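Local coordinates for SCARECROW-LIKE protein 7 (Oryza sativa Japonica Group, PDB 5HYZ) that is a probable transcription factor of the GRAS family that binds DNA in vitro and acts in plant development and abiotic stress resistance, at residues R185-H188 / E189-K192; L209-Y212 / H213-G216. All blocks are in the same frame, centred on the assembly; numbering follows the deposited sequence.

Contact 1. Residues R185-H188 / E189-K192; sequences RPVH and ELNK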
loop_
_atom_site.group_PDB
_atom_site.type_symbol
_atom_site.label_atom_id
_atom_site.label_comp_id
_atom_site.label_asym_id
_atom_site.label_seq_id
_atom_site.Cartn_x
_atom_site.Cartn_y
_atom_site.Cartn_z
ATOM N N ARG A 185 29.165 -3.576 14.506
ATOM C CA ARG A 185 30.293 -2.664 14.668
ATOM C C ARG A 185 30.140 -1.501 13.733
ATOM O O ARG A 185 29.469 -1.629 12.711
ATOM C CB ARG A 185 31.629 -3.353 14.431
ATOM C CG ARG A 185 31.939 -4.357 15.599
ATOM C CD ARG A 185 32.551 -5.625 15.029
ATOM N NE ARG A 185 33.747 -5.300 14.420
ATOM C CZ ARG A 185 34.244 -5.829 13.305
ATOM N NH1 ARG A 185 33.683 -6.811 12.565
ATOM N NH2 ARG A 185 35.379 -5.341 12.970
ATOM N N PRO A 186 30.747 -0.345 14.091
ATOM C CA PRO A 186 30.708 0.821 13.173
ATOM C C PRO A 186 31.217 0.506 11.793
ATOM O O PRO A 186 32.219 -0.171 11.604
ATOM C CB PRO A 186 31.667 1.846 13.820
ATOM C CG PRO A 186 31.833 1.411 15.288
ATOM C CD PRO A 186 31.560 -0.100 15.311
ATOM N N VAL A 187 30.550 1.064 10.782
ATOM C CA VAL A 187 30.909 0.708 9.402
ATOM C C VAL A 187 32.330 1.077 9.081
ATOM O O VAL A 187 33.019 0.388 8.295
ATOM C CB VAL A 187 29.937 1.419 8.399
ATOM C CG1 VAL A 187 30.369 1.137 6.989
ATOM C CG2 VAL A 187 28.584 0.869 8.587
ATOM N N HIS A 188 32.808 2.148 9.705
ATOM C CA HIS A 188 34.209 2.542 9.481
ATOM C C HIS A 188 35.216 1.524 9.995
ATOM O O HIS A 188 36.374 1.604 9.648
ATOM C CB HIS A 188 34.525 3.940 10.091
ATOM C CG HIS A 188 34.440 4.007 11.588
ATOM N ND1 HIS A 188 35.427 3.503 12.415
ATOM C CD2 HIS A 188 33.497 4.534 12.403
ATOM C CE1 HIS A 188 35.082 3.703 13.678
ATOM N NE2 HIS A 188 33.923 4.334 13.702
ATOM N N GLU A 189 34.797 0.545 10.798
ATOM C CA GLU A 189 35.691 -0.522 11.185
ATOM C C GLU A 189 35.549 -1.814 10.430
ATOM O O GLU A 189 36.324 -2.729 10.643
ATOM C CB GLU A 189 35.487 -0.862 12.634
ATOM C CG GLU A 189 35.661 0.306 13.529
ATOM C CD GLU A 189 35.616 -0.132 14.970
ATOM O OE1 GLU A 189 35.174 -1.298 15.247
ATOM O OE2 GLU A 189 36.039 0.667 15.826
ATOM N N LEU A 190 34.536 -1.930 9.572
ATOM C CA LEU A 190 34.300 -3.190 8.873
ATOM C C LEU A 190 35.299 -3.355 7.702
ATOM O O LEU A 190 35.761 -2.369 7.107
ATOM C CB LEU A 190 32.827 -3.199 8.329
ATOM C CG LEU A 190 31.802 -3.055 9.447
ATOM C CD1 LEU A 190 30.403 -3.090 8.787
ATOM C CD2 LEU A 190 31.877 -4.238 10.449
ATOM N N ASN A 191 35.558 -4.598 7.336
ATOM C CA ASN A 191 36.422 -4.970 6.200
ATOM C C ASN A 191 35.699 -5.982 5.344
ATOM O O ASN A 191 34.719 -6.569 5.804
ATOM C CB ASN A 191 37.730 -5.630 6.688
ATOM C CG ASN A 191 38.471 -4.740 7.621
ATOM O OD1 ASN A 191 38.718 -5.088 8.789
ATOM N ND2 ASN A 191 38.782 -3.541 7.140
ATOM N N LYS A 192 36.231 -6.222 4.145
ATOM C CA LYS A 192 35.615 -7.198 3.242
ATOM C C LYS A 192 35.376 -8.537 3.931
ATOM O O LYS A 192 34.311 -9.190 3.772
ATOM C CB LYS A 192 36.497 -7.429 2.029
ATOM C CG LYS A 192 35.997 -8.541 1.127
ATOM C CD LYS A 192 36.809 -8.582 -0.160
ATOM C CE LYS A 192 36.503 -9.848 -0.971
ATOM N NZ LYS A 192 37.644 -10.057 -1.957
HETATM O O HOH W 1 36.766 -5.541 10.897
#
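One face of the R185 guanidinium lies against the isobutyl end of L190: methyl CD2 sits above the plane, offset toward the rim, with NH1 the nearest nitrogen at 3.8 Å. At the edge of the same group, in its plane, a water accepts from NH2 at close range and can bridge to E189 O, although other acceptors compete for its protons. The chain of R185 is bent at both chi2 and chi3 and wraps back over the turn; NH1 also makes a long, weak ion pair with D194. One face of the H188 ring carries P186 CB, offset toward the rim, while E189 CG approaches obliquely, 3.4 Å from H188 CE1. With chi1 at 65°, H188 CG stands between its backbone N and carbonyl carbon, and the imidazole runs alongside E189, its plane turned 84° from the carboxylate.

Beneath these groups the backbone forms a short 3-10 turn within the predicted leucine repeat II, in the connection that follows strand 177-182. E189 N donates to P186 O at 2.8 Å, and L190 N donates to V187 O at 3.1 Å. V187 packs on V225 of helix 220-231, and L190, the buried residue of the turn, touches L183 and F195. E189 extends beyond CG beside the proline ring, OE1 lying 3.8 Å from P186 CD. This oxygen is 4.3 Å from R185 NE, too far for a salt bridge, though the opposite charges probably attract weakly.

Contact 2. Residues L209-Y212 / H213-G216; sequences LQLY and HLLG
The rings of neighbouring Y212 and H213 lie side by side and point the same way, their centroids 4.0 Å apart and their planes inclined at 32°. This oblique overlap comes from two different first torsions. Y212 holds CG between its backbone N and carbonyl carbon (chi1 72°), which lays the phenol back toward the L209 end, with Y212 CG 3.2 Å from H213 N; H213 sets CG opposite its carbonyl carbon, which brings the imidazole over the phenol. Y212 CZ lies over one face of the imidazole, 3.4 Å from H213 CE1. At the imidazole's edge, near its plane, Q210 O comes within 3.2 Å of H213 CD2. A hydrogen bond between H213 ND1 and E306 OE1 further holds the imidazole's rotation, and Y242 meets Y212 edge-to-face. Q210 crosses H213 at about a right angle, its bend at chi2 (65°) turning OE1 toward H213 CD2.

Three successive backbone bonds, each spanning three residues, wind residues 210-215 into a turn: H213 N to Q210 O at 3.1 Å, L214 N to L211 O at 2.9 Å and L215 N to Y212 O at 3.1 Å. The turn brings L211 CD1 to 4.2 Å from L214 CD1, and L215 CD1 against Y212 CB. L211 and L214 pack on V225 of helix 220-231, L215 on L317, and both L211 and L215 on W314 of helix 311-320. Residues 211-215 are the predicted LXXLL motif of the PFYRE region, and here its three leucines face these helices of the GRAS domain itself, in the turn that follows strand 202-208 of the Rossmann-like sheet.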
loop_
_atom_site.group_PDB
_atom_site.type_symbol
_atom_site.label_atom_id
_atom_site.label_comp_id
_atom_site.label_asym_id
_atom_site.label_seq_id
_atom_site.Cartn_x
_atom_site.Cartn_y
_atom_site.Cartn_z
ATOM N N LEU A 209 18.699 5.583 1.463
ATOM C CA LEU A 209 18.660 6.710 2.415
ATOM C C LEU A 209 19.682 6.505 3.542
ATOM O O LEU A 209 19.340 6.543 4.728
ATOM C CB LEU A 209 17.254 6.875 2.978
ATOM C CG LEU A 209 16.178 7.129 1.907
ATOM C CD1 LEU A 209 14.796 7.390 2.553
ATOM C CD2 LEU A 209 16.616 8.314 0.989
ATOM N N GLN A 210 20.923 6.246 3.169
ATOM C CA GLN A 210 21.909 5.880 4.159
ATOM C C GLN A 210 23.196 6.631 3.903
ATOM O O GLN A 210 23.814 7.144 4.833
ATOM C CB GLN A 210 22.175 4.373 4.096
ATOM C CG GLN A 210 23.410 3.927 4.971
ATOM C CD GLN A 210 23.133 4.153 6.394
ATOM O OE1 GLN A 210 21.990 4.083 6.823
ATOM N NE2 GLN A 210 24.177 4.483 7.160
ATOM N N LEU A 211 23.626 6.679 2.636
ATOM C CA LEU A 211 24.967 7.115 2.336
ATOM C C LEU A 211 25.120 8.592 2.624
ATOM O O LEU A 211 26.237 9.055 2.942
ATOM C CB LEU A 211 25.286 6.798 0.875
ATOM C CG LEU A 211 26.645 6.404 0.406
ATOM C CD1 LEU A 211 27.262 5.358 1.403
ATOM C CD2 LEU A 211 26.547 5.916 -1.068
ATOM N N TYR A 212 24.002 9.343 2.589
ATOM C CA TYR A 212 24.174 10.788 2.823
ATOM C C TYR A 212 24.725 11.049 4.246
ATOM O O TYR A 212 25.355 12.078 4.509
ATOM C CB TYR A 212 22.874 11.531 2.654
ATOM C CG TYR A 212 21.848 11.298 3.769
ATOM C CD1 TYR A 212 20.994 10.184 3.749
ATOM C CD2 TYR A 212 21.715 12.225 4.822
ATOM C CE1 TYR A 212 20.041 10.000 4.775
ATOM C CE2 TYR A 212 20.767 12.048 5.822
ATOM C CZ TYR A 212 19.947 10.934 5.807
ATOM O OH TYR A 212 19.000 10.774 6.811
ATOM N N HIS A 213 24.448 10.133 5.159
ATOM C CA HIS A 213 24.976 10.276 6.546
ATOM C C HIS A 213 26.499 10.357 6.585
ATOM O O HIS A 213 27.062 10.915 7.533
ATOM C CB HIS A 213 24.575 9.108 7.450
ATOM C CG HIS A 213 23.129 9.069 7.777
ATOM N ND1 HIS A 213 22.504 10.038 8.523
ATOM C CD2 HIS A 213 22.179 8.171 7.442
ATOM C CE1 HIS A 213 21.229 9.721 8.662
ATOM N NE2 HIS A 213 21.002 8.609 7.994
ATOM N N LEU A 214 27.162 9.812 5.581
ATOM C CA LEU A 214 28.638 9.767 5.552
ATOM C C LEU A 214 29.258 10.947 4.833
ATOM O O LEU A 214 30.478 11.105 4.839
ATOM C CB LEU A 214 29.116 8.468 4.895
ATOM C CG LEU A 214 28.703 7.201 5.608
ATOM C CD1 LEU A 214 29.417 6.004 4.979
ATOM C CD2 LEU A 214 28.904 7.264 7.124
ATOM N N LEU A 215 28.453 11.787 4.196
ATOM C CA LEU A 215 29.027 12.913 3.478
ATOM C C LEU A 215 29.583 13.858 4.540
ATOM O O LEU A 215 29.028 13.956 5.611
ATOM C CB LEU A 215 28.019 13.656 2.633
ATOM C CG LEU A 215 27.364 13.005 1.395
ATOM C CD1 LEU A 215 26.073 13.758 1.014
ATOM C CD2 LEU A 215 28.311 13.005 0.212
ATOM N N GLY A 216 30.671 14.548 4.246
ATOM C CA GLY A 216 31.257 15.396 5.278
ATOM C C GLY A 216 32.111 16.448 4.618
ATOM O O GLY A 216 32.151 16.534 3.387
#

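In the fold
Contact 1 precedes contact 2 along the chain, with strand 202-208 running between them. Both are tight local turns in connections of the Rossmann-like part of the GRAS domain: residues 185-192 follow strand 177-182, and residues 209-216 link strand 202-208 to helix 220-231. Their centres are about 15 Å apart and their nearest atoms about 5 Å, without touching. Helix 220-231 is the shared neighbour, and V225 receives side chains from both turns. The centre of contact 1 lies about 21 Å from the centre of the chain, that of contact 2 about 9 Å; contact 2 also meets helix 311-320. The predicted leucine repeat II thus packs on a helix of the PFYRE region.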